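Local coordinates for protein Amuc_1102 (Akkermansia muciniphila, PDB 7DSZ) that adopts an immunoglobulin-like fold related to archaeal type IV pilus proteins and is probably a pilus-associated component, at residues G69-I80 and L94-V105. Numbering follows the deposited sequence. Where two conformers were deposited one is given.
Sequences GYIDALTFKFYI and LYKEVKYVNVPV
Ile80 and Leu94 start a run of antiparallel backbone hydrogen bonds that joins strands 73-80 and 94-101, whose axes come within 4.6 Å at 161°. Both strands turn a corner, at Asp72 and Asn102, where Asn102 N bonds to Asp72 O, and the pairing continues to Val105 N and Gly69 O.

Side chains alternate between two faces. On the face of Leu74, Phe76 and Phe78, the edge of Tyr100 points at the ring face of Phe76 in an offset edge-to-face pair, planes at 89°. Val98 CG2 meets Phe78 CE1 at 3.8 Å. Past the corner, Val103 CG1 reaches Leu74 CD1.

The other face is more polar. With CG anti to the backbone N (chi1 171°), the Tyr95 ring reaches across toward Tyr79 and Lys77. Its CD1 lies 3.4 Å from Tyr79 CE2, the two rings oblique at 48°. Tyr95 OH donates to Glu97 OE1 at 2.7 Å and shares a water with Lys77 NZ. The Tyr95 side chain crosses Lys77 obliquely, its OH 3.5 Å from Lys77 CE. An alanine in place of Tyr95 would probably leave Glu97 OE1 without this donor and open a gap beside Tyr79 and Lys77. Farther along, a second water links Thr75 OG1 and Lys99 NZ, while Lys99 CE rests 3.6 Å from Ala73 CB. Past the corner, Pro104 CB makes an off-centre CH-pi contact with the Tyr70 ring.

The two strands form a beta hairpin within the Ig-like domain. Phe76, Phe78, Val98 and Tyr100 face strand 109-115 of the opposing sheet, and Leu74 and Val103 touch strand 50-63. Asp72 hydrogen-bonds Thr12 and salt-bridges Arg122 of the second subunit; Asn102 hydrogen-bonds Ser119 and Arg122 of that subunit. Strand 134-143 pairs antiparallel with the other edge of 73-80, where Glu142 takes the salt bridge of Lys77.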
loop_
_atom_site.group_PDB
_atom_site.type_symbol
_atom_site.label_atom_id
_atom_site.label_comp_id
_atom_site.label_asym_id
_atom_site.label_seq_id
_atom_site.Cartn_x
_atom_site.Cartn_y
_atom_site.Cartn_z
ATOM N N GLY C 69 6.720 -25.235 13.039
ATOM C CA GLY C 69 5.311 -25.089 13.339
ATOM C C GLY C 69 4.536 -24.288 12.319
ATOM O O GLY C 69 3.343 -24.020 12.540
ATOM N N TYR C 70 5.174 -23.911 11.212
ATOM C CA TYR C 70 4.583 -23.051 10.195
ATOM C C TYR C 70 4.962 -23.554 8.814
ATOM O O TYR C 70 6.007 -24.185 8.631
ATOM C CB TYR C 70 5.099 -21.614 10.295
ATOM C CG TYR C 70 4.641 -20.797 11.462
ATOM C CD1 TYR C 70 5.195 -20.963 12.730
ATOM C CD2 TYR C 70 3.687 -19.810 11.282
ATOM C CE1 TYR C 70 4.782 -20.163 13.795
ATOM C CE2 TYR C 70 3.261 -19.021 12.330
ATOM C CZ TYR C 70 3.814 -19.199 13.585
ATOM O OH TYR C 70 3.370 -18.398 14.619
ATOM N N ILE C 71 4.126 -23.232 7.826
ATOM C CA ILE C 71 4.484 -23.423 6.426
ATOM C C ILE C 71 4.740 -22.056 5.799
ATOM O O ILE C 71 4.274 -21.017 6.286
ATOM C CB ILE C 71 3.423 -24.204 5.621
ATOM C CG1 ILE C 71 2.090 -23.446 5.578
ATOM C CG2 ILE C 71 3.240 -25.625 6.196
ATOM C CD1 ILE C 71 1.006 -24.125 4.705
ATOM N N ASP C 72 5.487 -22.073 4.689
ATOM C CA ASP C 72 5.910 -20.837 4.030
ATOM C C ASP C 72 4.731 -19.974 3.611
ATOM O O ASP C 72 4.729 -18.759 3.844
ATOM C CB ASP C 72 6.748 -21.155 2.796
ATOM C CG ASP C 72 8.159 -21.546 3.130
ATOM O OD1 ASP C 72 8.701 -21.049 4.142
ATOM O OD2 ASP C 72 8.724 -22.339 2.351
ATOM N N ALA C 73 3.751 -20.568 2.922
ATOM C CA ALA C 73 2.684 -19.785 2.298
ATOM C C ALA C 73 1.533 -20.692 1.896
ATOM O O ALA C 73 1.700 -21.898 1.727
ATOM C CB ALA C 73 3.174 -19.025 1.062
ATOM N N LEU C 74 0.362 -20.073 1.726
ATOM C CA LEU C 74 -0.820 -20.676 1.126
ATOM C C LEU C 74 -1.458 -19.610 0.261
ATOM O O LEU C 74 -1.555 -18.452 0.682
ATOM C CB LEU C 74 -1.857 -21.111 2.170
ATOM C CG LEU C 74 -1.676 -22.356 3.001
ATOM C CD1 LEU C 74 -2.861 -22.470 3.940
ATOM C CD2 LEU C 74 -1.595 -23.568 2.046
ATOM N N THR C 75 -1.924 -19.989 -0.920
ATOM C CA THR C 75 -2.630 -19.046 -1.780
ATOM C C THR C 75 -4.124 -19.331 -1.725
ATOM O O THR C 75 -4.556 -20.460 -1.979
ATOM C CB THR C 75 -2.103 -19.121 -3.213
ATOM O OG1 THR C 75 -0.745 -18.670 -3.228
ATOM C CG2 THR C 75 -2.925 -18.228 -4.132
ATOM N N PHE C 76 -4.904 -18.325 -1.353
ATOM C CA PHE C 76 -6.358 -18.420 -1.332
ATOM C C PHE C 76 -6.905 -17.697 -2.551
ATOM O O PHE C 76 -6.595 -16.526 -2.760
ATOM C CB PHE C 76 -6.935 -17.780 -0.067
ATOM C CG PHE C 76 -6.910 -18.676 1.131
ATOM C CD1 PHE C 76 -5.701 -19.094 1.673
ATOM C CD2 PHE C 76 -8.091 -19.100 1.717
ATOM C CE1 PHE C 76 -5.672 -19.922 2.791
ATOM C CE2 PHE C 76 -8.070 -19.938 2.838
ATOM C CZ PHE C 76 -6.844 -20.352 3.367
ATOM N N LYS C 77 -7.734 -18.380 -3.335
ATOM C CA LYS C 77 -8.406 -17.760 -4.472
ATOM C C LYS C 77 -9.884 -17.636 -4.133
ATOM O O LYS C 77 -10.539 -18.637 -3.821
ATOM C CB LYS C 77 -8.187 -18.575 -5.746
ATOM C CG LYS C 77 -6.735 -18.624 -6.159
ATOM C CD LYS C 77 -6.512 -19.538 -7.371
ATOM C CE LYS C 77 -5.090 -19.361 -7.933
ATOM N NZ LYS C 77 -4.845 -20.277 -9.092
ATOM N N PHE C 78 -10.386 -16.402 -4.133
ATOM C CA PHE C 78 -11.777 -16.122 -3.817
ATOM C C PHE C 78 -12.550 -15.829 -5.097
ATOM O O PHE C 78 -12.079 -15.068 -5.942
ATOM C CB PHE C 78 -11.899 -14.913 -2.893
ATOM C CG PHE C 78 -11.293 -15.116 -1.529
ATOM C CD1 PHE C 78 -9.928 -14.935 -1.345
ATOM C CD2 PHE C 78 -12.082 -15.458 -0.447
ATOM C CE1 PHE C 78 -9.358 -15.093 -0.089
ATOM C CE2 PHE C 78 -11.529 -15.626 0.821
ATOM C CZ PHE C 78 -10.169 -15.435 0.998
ATOM N N TYR C 79 -13.746 -16.410 -5.208
ATOM C CA TYR C 79 -14.653 -16.184 -6.330
ATOM C C TYR C 79 -15.999 -15.780 -5.764
ATOM O O TYR C 79 -16.592 -16.531 -4.979
ATOM C CB TYR C 79 -14.825 -17.443 -7.190
ATOM C CG TYR C 79 -13.532 -18.044 -7.679
ATOM C CD1 TYR C 79 -12.855 -18.982 -6.909
ATOM C CD2 TYR C 79 -13.001 -17.696 -8.913
ATOM C CE1 TYR C 79 -11.679 -19.549 -7.345
ATOM C CE2 TYR C 79 -11.816 -18.258 -9.362
ATOM C CZ TYR C 79 -11.160 -19.186 -8.567
ATOM O OH TYR C 79 -9.981 -19.764 -8.988
ATOM N N ILE C 80 -16.496 -14.620 -6.179
ATOM C CA ILE C 80 -17.771 -14.107 -5.706
ATOM C C ILE C 80 -18.584 -13.671 -6.917
ATOM O O ILE C 80 -18.081 -12.953 -7.788
ATOM C CB ILE C 80 -17.580 -12.951 -4.704
ATOM C CG1 ILE C 80 -16.961 -13.493 -3.404
ATOM C CG2 ILE C 80 -18.913 -12.254 -4.425
ATOM C CD1 ILE C 80 -16.296 -12.442 -2.514
ATOM N N LEU C 94 -16.309 -11.873 -9.511
ATOM C CA LEU C 94 -15.241 -11.116 -8.875
ATOM C C LEU C 94 -14.203 -12.093 -8.340
ATOM O O LEU C 94 -14.557 -13.100 -7.719
ATOM C CB LEU C 94 -15.791 -10.263 -7.733
ATOM C CG LEU C 94 -17.077 -9.499 -8.043
ATOM C CD1 LEU C 94 -17.438 -8.641 -6.832
ATOM C CD2 LEU C 94 -16.934 -8.651 -9.320
ATOM N N TYR C 95 -12.932 -11.799 -8.581
ATOM C CA TYR C 95 -11.855 -12.725 -8.254
ATOM C C TYR C 95 -10.771 -12.027 -7.455
ATOM O O TYR C 95 -10.429 -10.873 -7.734
ATOM C CB TYR C 95 -11.248 -13.292 -9.525
ATOM C CG TYR C 95 -9.974 -14.100 -9.348
ATOM C CD1 TYR C 95 -10.032 -15.435 -8.948
ATOM C CD2 TYR C 95 -8.729 -13.556 -9.639
ATOM C CE1 TYR C 95 -8.878 -16.203 -8.824
ATOM C CE2 TYR C 95 -7.565 -14.316 -9.512
ATOM C CZ TYR C 95 -7.658 -15.634 -9.092
ATOM O OH TYR C 95 -6.523 -16.392 -8.976
ATOM N N LYS C 96 -10.202 -12.742 -6.485
ATOM C CA LYS C 96 -9.064 -12.204 -5.754
ATOM C C LYS C 96 -8.154 -13.334 -5.297
ATOM O O LYS C 96 -8.638 -14.337 -4.767
ATOM C CB LYS C 96 -9.538 -11.395 -4.545
ATOM C CG LYS C 96 -8.408 -10.755 -3.761
ATOM C CD LYS C 96 -7.757 -9.631 -4.559
ATOM C CE LYS C 96 -6.946 -8.717 -3.642
ATOM N NZ LYS C 96 -6.448 -7.503 -4.387
ATOM N N GLU C 97 -6.848 -13.155 -5.497
ATOM C CA GLU C 97 -5.814 -14.010 -4.917
ATOM C C GLU C 97 -5.225 -13.328 -3.693
ATOM O O GLU C 97 -4.816 -12.162 -3.768
ATOM C CB GLU C 97 -4.683 -14.275 -5.907
ATOM C CG GLU C 97 -4.865 -15.468 -6.776
ATOM C CD GLU C 97 -3.737 -15.619 -7.791
ATOM O OE1 GLU C 97 -4.012 -15.528 -9.015
ATOM O OE2 GLU C 97 -2.580 -15.812 -7.349
ATOM N N VAL C 98 -5.177 -14.052 -2.577
ATOM C CA VAL C 98 -4.517 -13.597 -1.355
ATOM C C VAL C 98 -3.468 -14.638 -0.998
ATOM O O VAL C 98 -3.811 -15.798 -0.735
ATOM C CB VAL C 98 -5.513 -13.404 -0.199
ATOM C CG1 VAL C 98 -4.814 -12.848 1.039
ATOM C CG2 VAL C 98 -6.665 -12.483 -0.617
ATOM N N LYS C 99 -2.193 -14.240 -0.988
ATOM C CA LYS C 99 -1.119 -15.152 -0.602
ATOM C C LYS C 99 -0.763 -14.858 0.849
ATOM O O LYS C 99 -0.307 -13.757 1.168
ATOM C CB LYS C 99 0.103 -15.000 -1.508
ATOM C CG LYS C 99 1.214 -16.009 -1.191
ATOM C CD LYS C 99 2.382 -15.871 -2.166
ATOM C CE LYS C 99 3.536 -16.803 -1.797
ATOM N NZ LYS C 99 3.807 -17.854 -2.836
ATOM N N TYR C 100 -1.009 -15.825 1.723
ATOM C CA TYR C 100 -0.662 -15.703 3.132
ATOM C C TYR C 100 0.716 -16.295 3.341
ATOM O O TYR C 100 1.070 -17.276 2.690
ATOM C CB TYR C 100 -1.677 -16.441 4.008
ATOM C CG TYR C 100 -3.005 -15.770 4.038
ATOM C CD1 TYR C 100 -3.198 -14.612 4.787
ATOM C CD2 TYR C 100 -4.065 -16.264 3.288
ATOM C CE1 TYR C 100 -4.428 -13.984 4.814
ATOM C CE2 TYR C 100 -5.302 -15.642 3.315
ATOM C CZ TYR C 100 -5.469 -14.509 4.070
ATOM O OH TYR C 100 -6.688 -13.880 4.098
ATOM N N VAL C 101 1.497 -15.697 4.244
ATOM C CA VAL C 101 2.822 -16.219 4.551
ATOM C C VAL C 101 2.898 -16.518 6.039
ATOM O O VAL C 101 2.169 -15.938 6.851
ATOM C CB VAL C 101 3.951 -15.251 4.128
ATOM C CG1 VAL C 101 4.057 -15.205 2.607
ATOM C CG2 VAL C 101 3.688 -13.862 4.692
ATOM N N ASN C 102 3.771 -17.467 6.385
ATOM C CA ASN C 102 3.920 -17.940 7.760
ATOM C C ASN C 102 2.582 -18.430 8.306
ATOM O O ASN C 102 2.028 -17.868 9.246
ATOM C CB ASN C 102 4.472 -16.839 8.680
ATOM C CG ASN C 102 5.832 -16.346 8.270
ATOM O OD1 ASN C 102 6.656 -17.086 7.726
ATOM N ND2 ASN C 102 6.076 -15.060 8.517
ATOM N N VAL C 103 2.043 -19.470 7.685
ATOM C CA VAL C 103 0.744 -20.002 8.069
ATOM C C VAL C 103 0.990 -21.059 9.140
ATOM O O VAL C 103 1.728 -22.030 8.876
ATOM C CB VAL C 103 -0.016 -20.574 6.865
ATOM C CG1 VAL C 103 -1.394 -21.041 7.300
ATOM C CG2 VAL C 103 -0.161 -19.492 5.783
ATOM N N PRO C 104 0.470 -20.882 10.351
ATOM C CA PRO C 104 0.733 -21.846 11.422
ATOM C C PRO C 104 0.007 -23.146 11.139
ATOM O O PRO C 104 -1.035 -23.165 10.483
ATOM C CB PRO C 104 0.167 -21.153 12.667
ATOM C CG PRO C 104 -0.946 -20.327 12.149
ATOM C CD PRO C 104 -0.478 -19.833 10.773
ATOM N N VAL C 105 0.587 -24.238 11.624
ATOM C CA VAL C 105 0.010 -25.573 11.489
ATOM C C VAL C 105 -0.674 -25.935 12.800
ATOM O O VAL C 105 -0.164 -25.627 13.887
ATOM C CB VAL C 105 1.098 -26.603 11.114
ATOM C CG1 VAL C 105 0.515 -27.995 11.015
ATOM C CG2 VAL C 105 1.769 -26.224 9.794
HETATM O O HOH W 1 7.134 -17.015 5.084
HETATM O O HOH W 2 1.506 -20.018 -2.135
HETATM O O HOH W 3 -6.469 -18.907 -10.990
#